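PDB 5XK2: diacylglycerol lipase from Aspergillus oryzae, which probably hydrolyses the ester bonds of mono- and diacylglycerols, as a class 3 lipase of the alpha/beta-hydrolase superfamily. Local coordinates for residues A[61-75]-A[122-135]. Residues are numbered along the deposited sequence; the frame is centred on the assembly and turned at random.
Sequences LSFSDDTITDTAGFV and TAWKVVRDRIIKTL
Thr-69 OG1, bridged to the carbonyl O of Ala-123 by one water, donates to Asp-65 OD2 at 2.6 Å. The same carboxylate oxygen takes the backbone N of Thr-69 from above the carboxylate plane, on the same face, while OD1 receives Thr-67 N in an Asx turn and Ile-68 N in an Asx motif. Four bonds fix the rotation of Asp-65 and shape the turn between strands 61-65 and 71-75, which packs on the start of segment 122-135. With Thr-69 OG1 turned to Asp-65 (chi1 66°), CG2 faces the helix, 3.8 Å from Ala-123 CA, and touches the methyls of Thr-122 and Val-126. Helix 118-138 covers one face of this hairpin, at the edge of the central sheet of the alpha/beta-hydrolase fold; its segment 122-135 runs antiparallel to strand 61-65 (178°). Phe-63 fills the middle of the interface. One ring face carries the backbone of Gly-73, the opposite one Val-127, whose CG1 comes within 3.6 Å of Phe-63 CD1; Ile-131 CD1 approaches obliquely, 3.8 Å from Phe-63 CE2. Val-75 CG1 and Thr-134 CG2 meet tip to tip at 3.9 Å, and Leu-61 CD2 rests on Thr-134 OG1, a hydroxyl turned back to donate to Arg-130 O. Arg-130 NH1 comes within 3.8 Å of Phe-63 CB. Its NH2 bonds Val-126 O at 2.9 Å, the donor standing above the carbonyl plane, and NH1 reaches the backbone of Ser-62 and Ser-64 through three in-plane waters, with one weak link at NH1 and one at Ser-64 O. Helix 154-168 adds Ile-158, which touches both Thr-71 and Ala-123.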
loop_
_atom_site.group_PDB
_atom_site.type_symbol
_atom_site.label_atom_id
_atom_site.label_comp_id
_atom_site.label_asym_id
_atom_site.label_seq_id
_atom_site.Cartn_x
_atom_site.Cartn_y
_atom_site.Cartn_z
ATOM N N LEU A 61 24.083 -17.505 1.118
ATOM C CA LEU A 61 22.788 -18.076 1.473
ATOM C C LEU A 61 21.685 -17.093 1.149
ATOM O O LEU A 61 21.853 -15.907 1.349
ATOM C CB LEU A 61 22.736 -18.429 2.970
ATOM C CG LEU A 61 21.408 -19.029 3.462
ATOM C CD1 LEU A 61 21.075 -20.321 2.731
ATOM C CD2 LEU A 61 21.447 -19.268 4.949
ATOM N N SER A 62 20.573 -17.588 0.626
ATOM C CA SER A 62 19.399 -16.746 0.445
ATOM C C SER A 62 18.266 -17.333 1.285
ATOM O O SER A 62 18.288 -18.523 1.666
ATOM C CB SER A 62 18.999 -16.659 -1.029
ATOM O OG SER A 62 18.526 -17.932 -1.469
ATOM N N PHE A 63 17.286 -16.500 1.586
ATOM C CA PHE A 63 16.141 -16.925 2.377
ATOM C C PHE A 63 14.895 -16.183 1.949
ATOM O O PHE A 63 14.939 -15.018 1.536
ATOM C CB PHE A 63 16.402 -16.719 3.882
ATOM C CG PHE A 63 16.949 -15.358 4.228
ATOM C CD1 PHE A 63 16.096 -14.303 4.500
ATOM C CD2 PHE A 63 18.322 -15.157 4.328
ATOM C CE1 PHE A 63 16.603 -13.053 4.819
ATOM C CE2 PHE A 63 18.837 -13.924 4.643
ATOM C CZ PHE A 63 17.982 -12.866 4.888
ATOM N N SER A 64 13.782 -16.898 1.955
ATOM C CA SER A 64 12.508 -16.293 1.611
ATOM C C SER A 64 11.415 -16.948 2.446
ATOM O O SER A 64 11.301 -18.177 2.451
ATOM C CB SER A 64 12.250 -16.451 0.115
ATOM O OG SER A 64 11.103 -15.735 -0.299
ATOM N N ASP A 65 10.628 -16.156 3.164
ATOM C CA ASP A 65 9.493 -16.705 3.907
ATOM C C ASP A 65 8.203 -16.163 3.332
ATOM O O ASP A 65 7.835 -15.024 3.608
ATOM C CB ASP A 65 9.609 -16.344 5.388
ATOM C CG ASP A 65 8.368 -16.706 6.190
ATOM O OD1 ASP A 65 7.583 -17.566 5.749
ATOM O OD2 ASP A 65 8.184 -16.115 7.274
ATOM N N ASP A 66 7.501 -17.001 2.575
ATOM C CA ASP A 66 6.251 -16.621 1.920
ATOM C C ASP A 66 5.070 -17.070 2.758
ATOM O O ASP A 66 3.921 -16.917 2.361
ATOM C CB ASP A 66 6.150 -17.239 0.518
ATOM C CG ASP A 66 6.926 -16.457 -0.531
ATOM O OD1 ASP A 66 7.291 -15.291 -0.270
ATOM O OD2 ASP A 66 7.166 -17.009 -1.626
ATOM N N THR A 67 5.366 -17.655 3.912
ATOM C CA THR A 67 4.342 -18.299 4.714
ATOM C C THR A 67 3.801 -17.361 5.773
ATOM O O THR A 67 2.620 -17.019 5.767
ATOM C CB THR A 67 4.877 -19.570 5.393
ATOM O OG1 THR A 67 5.172 -20.553 4.394
ATOM C CG2 THR A 67 3.846 -20.133 6.368
ATOM N N ILE A 68 4.672 -16.950 6.685
ATOM C CA ILE A 68 4.243 -16.187 7.840
ATOM C C ILE A 68 4.677 -14.709 7.756
ATOM O O ILE A 68 3.831 -13.824 7.790
ATOM C CB ILE A 68 4.735 -16.860 9.154
ATOM C CG1 ILE A 68 4.745 -15.873 10.317
ATOM C CG2 ILE A 68 6.092 -17.505 8.980
ATOM C CD1 ILE A 68 5.190 -16.499 11.623
ATOM N N THR A 69 5.977 -14.435 7.672
ATOM C CA THR A 69 6.449 -13.048 7.778
ATOM C C THR A 69 6.668 -12.253 6.492
ATOM O O THR A 69 6.885 -11.053 6.570
ATOM C CB THR A 69 7.777 -12.983 8.559
ATOM O OG1 THR A 69 8.800 -13.642 7.809
ATOM C CG2 THR A 69 7.632 -13.649 9.923
ATOM N N ASP A 70 6.622 -12.894 5.326
ATOM C CA ASP A 70 6.834 -12.188 4.054
ATOM C C ASP A 70 8.179 -11.442 4.038
ATOM O O ASP A 70 8.267 -10.296 3.571
ATOM C CB ASP A 70 5.673 -11.218 3.773
ATOM C CG ASP A 70 5.568 -10.830 2.312
ATOM O OD1 ASP A 70 6.049 -11.589 1.443
ATOM O OD2 ASP A 70 4.990 -9.759 2.034
ATOM N N THR A 71 9.202 -12.122 4.553
ATOM C CA THR A 71 10.583 -11.637 4.647
ATOM C C THR A 71 11.470 -12.378 3.656
ATOM O O THR A 71 11.309 -13.582 3.460
ATOM C CB THR A 71 11.166 -11.869 6.057
ATOM O OG1 THR A 71 10.345 -11.217 7.027
ATOM C CG2 THR A 71 12.599 -11.333 6.156
ATOM N N ALA A 72 12.418 -11.678 3.052
ATOM C CA ALA A 72 13.366 -12.330 2.146
ATOM C C ALA A 72 14.710 -11.633 2.250
ATOM O O ALA A 72 14.813 -10.579 2.874
ATOM C CB ALA A 72 12.849 -12.306 0.703
ATOM N N GLY A 73 15.751 -12.228 1.683
ATOM C CA GLY A 73 17.043 -11.568 1.682
ATOM C C GLY A 73 18.172 -12.545 1.437
ATOM O O GLY A 73 17.962 -13.639 0.927
ATOM N N PHE A 74 19.382 -12.150 1.802
ATOM C CA PHE A 74 20.538 -12.995 1.539
ATOM C C PHE A 74 21.694 -12.634 2.452
ATOM O O PHE A 74 21.719 -11.544 3.029
ATOM C CB PHE A 74 20.984 -12.883 0.058
ATOM C CG PHE A 74 21.221 -11.458 -0.393
ATOM C CD1 PHE A 74 22.375 -10.778 -0.026
ATOM C CD2 PHE A 74 20.278 -10.805 -1.169
ATOM C CE1 PHE A 74 22.565 -9.430 -0.412
ATOM C CE2 PHE A 74 20.456 -9.481 -1.568
ATOM C CZ PHE A 74 21.592 -8.792 -1.195
ATOM N N VAL A 75 22.642 -13.555 2.562
ATOM C CA VAL A 75 23.970 -13.254 3.085
ATOM C C VAL A 75 24.917 -13.365 1.911
ATOM O O VAL A 75 24.950 -14.400 1.239
ATOM C CB VAL A 75 24.402 -14.218 4.197
ATOM C CG1 VAL A 75 25.770 -13.810 4.731
ATOM C CG2 VAL A 75 23.371 -14.213 5.329
ATOM N N THR A 122 9.854 -10.905 15.048
ATOM C CA THR A 122 9.489 -12.248 14.572
ATOM C C THR A 122 10.167 -12.577 13.236
ATOM O O THR A 122 10.710 -13.680 13.062
ATOM C CB THR A 122 7.962 -12.385 14.440
ATOM O OG1 THR A 122 7.366 -12.221 15.737
ATOM C CG2 THR A 122 7.591 -13.764 13.876
ATOM N N ALA A 123 10.170 -11.611 12.322
ATOM C CA ALA A 123 10.795 -11.801 11.017
ATOM C C ALA A 123 12.277 -12.156 11.165
ATOM O O ALA A 123 12.774 -13.069 10.508
ATOM C CB ALA A 123 10.624 -10.556 10.159
ATOM N N TRP A 124 12.985 -11.433 12.028
ATOM C CA TRP A 124 14.392 -11.709 12.273
ATOM C C TRP A 124 14.573 -13.084 12.902
ATOM O O TRP A 124 15.454 -13.836 12.510
ATOM C CB TRP A 124 14.986 -10.629 13.179
ATOM C CG TRP A 124 16.268 -10.991 13.901
ATOM C CD1 TRP A 124 16.475 -10.962 15.254
ATOM C CD2 TRP A 124 17.519 -11.395 13.317
ATOM N NE1 TRP A 124 17.764 -11.327 15.547
ATOM C CE2 TRP A 124 18.433 -11.586 14.379
ATOM C CE3 TRP A 124 17.960 -11.605 11.999
ATOM C CZ2 TRP A 124 19.761 -11.990 14.170
ATOM C CZ3 TRP A 124 19.276 -11.989 11.792
ATOM C CH2 TRP A 124 20.160 -12.188 12.868
ATOM N N LYS A 125 13.722 -13.404 13.873
ATOM C CA LYS A 125 13.849 -14.690 14.578
ATOM C C LYS A 125 13.702 -15.896 13.646
ATOM O O LYS A 125 14.335 -16.923 13.871
ATOM C CB LYS A 125 12.823 -14.795 15.704
ATOM C CG LYS A 125 13.166 -13.978 16.921
ATOM C CD LYS A 125 12.444 -14.528 18.133
ATOM C CE LYS A 125 13.002 -15.881 18.526
ATOM N NZ LYS A 125 12.094 -16.584 19.471
ATOM N N VAL A 126 12.872 -15.765 12.620
ATOM C CA VAL A 126 12.640 -16.861 11.674
ATOM C C VAL A 126 13.910 -17.173 10.876
ATOM O O VAL A 126 14.158 -18.326 10.529
ATOM C CB VAL A 126 11.466 -16.523 10.713
ATOM C CG1 VAL A 126 11.424 -17.480 9.522
ATOM C CG2 VAL A 126 10.140 -16.574 11.462
ATOM N N VAL A 127 14.691 -16.147 10.534
ATOM C CA VAL A 127 15.932 -16.383 9.791
ATOM C C VAL A 127 17.247 -16.298 10.582
ATOM O O VAL A 127 18.326 -16.538 10.026
ATOM C CB VAL A 127 16.017 -15.424 8.580
ATOM C CG1 VAL A 127 14.943 -15.779 7.556
ATOM C CG2 VAL A 127 15.864 -13.973 9.018
ATOM N N ARG A 128 17.178 -15.975 11.873
ATOM C CA ARG A 128 18.387 -15.730 12.660
ATOM C C ARG A 128 19.376 -16.901 12.704
ATOM O O ARG A 128 20.585 -16.716 12.547
ATOM C CB ARG A 128 17.993 -15.349 14.094
ATOM C CG ARG A 128 19.142 -15.374 15.071
ATOM C CD ARG A 128 18.755 -14.741 16.419
ATOM N NE ARG A 128 17.769 -15.546 17.155
ATOM C CZ ARG A 128 17.264 -15.188 18.334
ATOM N NH1 ARG A 128 17.644 -14.039 18.899
ATOM N NH2 ARG A 128 16.390 -15.972 18.954
ATOM N N ASP A 129 18.870 -18.105 12.963
ATOM C CA ASP A 129 19.749 -19.264 13.118
ATOM C C ASP A 129 20.545 -19.568 11.842
ATOM O O ASP A 129 21.753 -19.821 11.907
ATOM C CB ASP A 129 18.927 -20.479 13.534
ATOM C CG ASP A 129 18.346 -20.333 14.929
ATOM O OD1 ASP A 129 18.905 -19.553 15.732
ATOM O OD2 ASP A 129 17.332 -21.001 15.225
ATOM N N ARG A 130 19.865 -19.525 10.703
ATOM C CA ARG A 130 20.493 -19.716 9.388
ATOM C C ARG A 130 21.559 -18.672 9.117
ATOM O O ARG A 130 22.631 -18.970 8.603
ATOM C CB ARG A 130 19.453 -19.619 8.284
ATOM C CG ARG A 130 18.834 -20.883 7.842
ATOM C CD ARG A 130 17.707 -20.486 6.916
ATOM N NE ARG A 130 16.563 -19.981 7.663
ATOM C CZ ARG A 130 15.397 -19.692 7.106
ATOM N NH1 ARG A 130 15.249 -19.820 5.793
ATOM N NH2 ARG A 130 14.383 -19.288 7.854
ATOM N N ILE A 131 21.249 -17.425 9.465
ATOM C CA ILE A 131 22.179 -16.332 9.199
ATOM C C ILE A 131 23.430 -16.428 10.080
ATOM O O ILE A 131 24.552 -16.272 9.608
ATOM C CB ILE A 131 21.466 -14.971 9.371
ATOM C CG1 ILE A 131 20.477 -14.777 8.209
ATOM C CG2 ILE A 131 22.487 -13.837 9.428
ATOM C CD1 ILE A 131 19.528 -13.592 8.370
ATOM N N ILE A 132 23.248 -16.726 11.363
ATOM C CA ILE A 132 24.379 -16.893 12.257
ATOM C C ILE A 132 25.244 -18.079 11.830
ATOM O O ILE A 132 26.476 -17.988 11.842
ATOM C CB ILE A 132 23.892 -17.060 13.701
ATOM C CG1 ILE A 132 23.337 -15.723 14.193
ATOM C CG2 ILE A 132 25.027 -17.546 14.615
ATOM C CD1 ILE A 132 22.698 -15.799 15.552
ATOM N N LYS A 133 24.589 -19.165 11.418
ATOM C CA LYS A 133 25.307 -20.343 10.925
ATOM C C LYS A 133 26.209 -19.941 9.774
ATOM O O LYS A 133 27.384 -20.311 9.712
ATOM C CB LYS A 133 24.329 -21.430 10.479
ATOM C CG LYS A 133 25.008 -22.682 9.887
ATOM C CD LYS A 133 23.974 -23.580 9.208
ATOM C CE LYS A 133 24.538 -24.958 8.828
ATOM N NZ LYS A 133 24.843 -25.100 7.367
ATOM N N THR A 134 25.646 -19.142 8.874
ATOM C CA THR A 134 26.384 -18.697 7.698
ATOM C C THR A 134 27.518 -17.736 8.053
ATOM O O THR A 134 28.616 -17.847 7.504
ATOM C CB THR A 134 25.433 -18.042 6.677
ATOM O OG1 THR A 134 24.440 -19.002 6.272
ATOM C CG2 THR A 134 26.210 -17.582 5.440
ATOM N N LEU A 135 27.277 -16.786 8.965
ATOM C CA LEU A 135 28.339 -15.889 9.389
ATOM C C LEU A 135 29.511 -16.694 9.976
ATOM O O LEU A 135 30.672 -16.425 9.685
ATOM C CB LEU A 135 27.820 -14.878 10.426
ATOM C CG LEU A 135 26.811 -13.866 9.872
ATOM C CD1 LEU A 135 26.340 -12.927 10.983
ATOM C CD2 LEU A 135 27.425 -13.062 8.745
HETATM O O HOH W 1 17.284 -20.259 3.637
HETATM O O HOH W 2 13.975 -19.765 2.868
HETATM O O HOH W 3 12.550 -18.599 5.043
HETATM O O HOH W 4 11.720 -14.145 8.190
#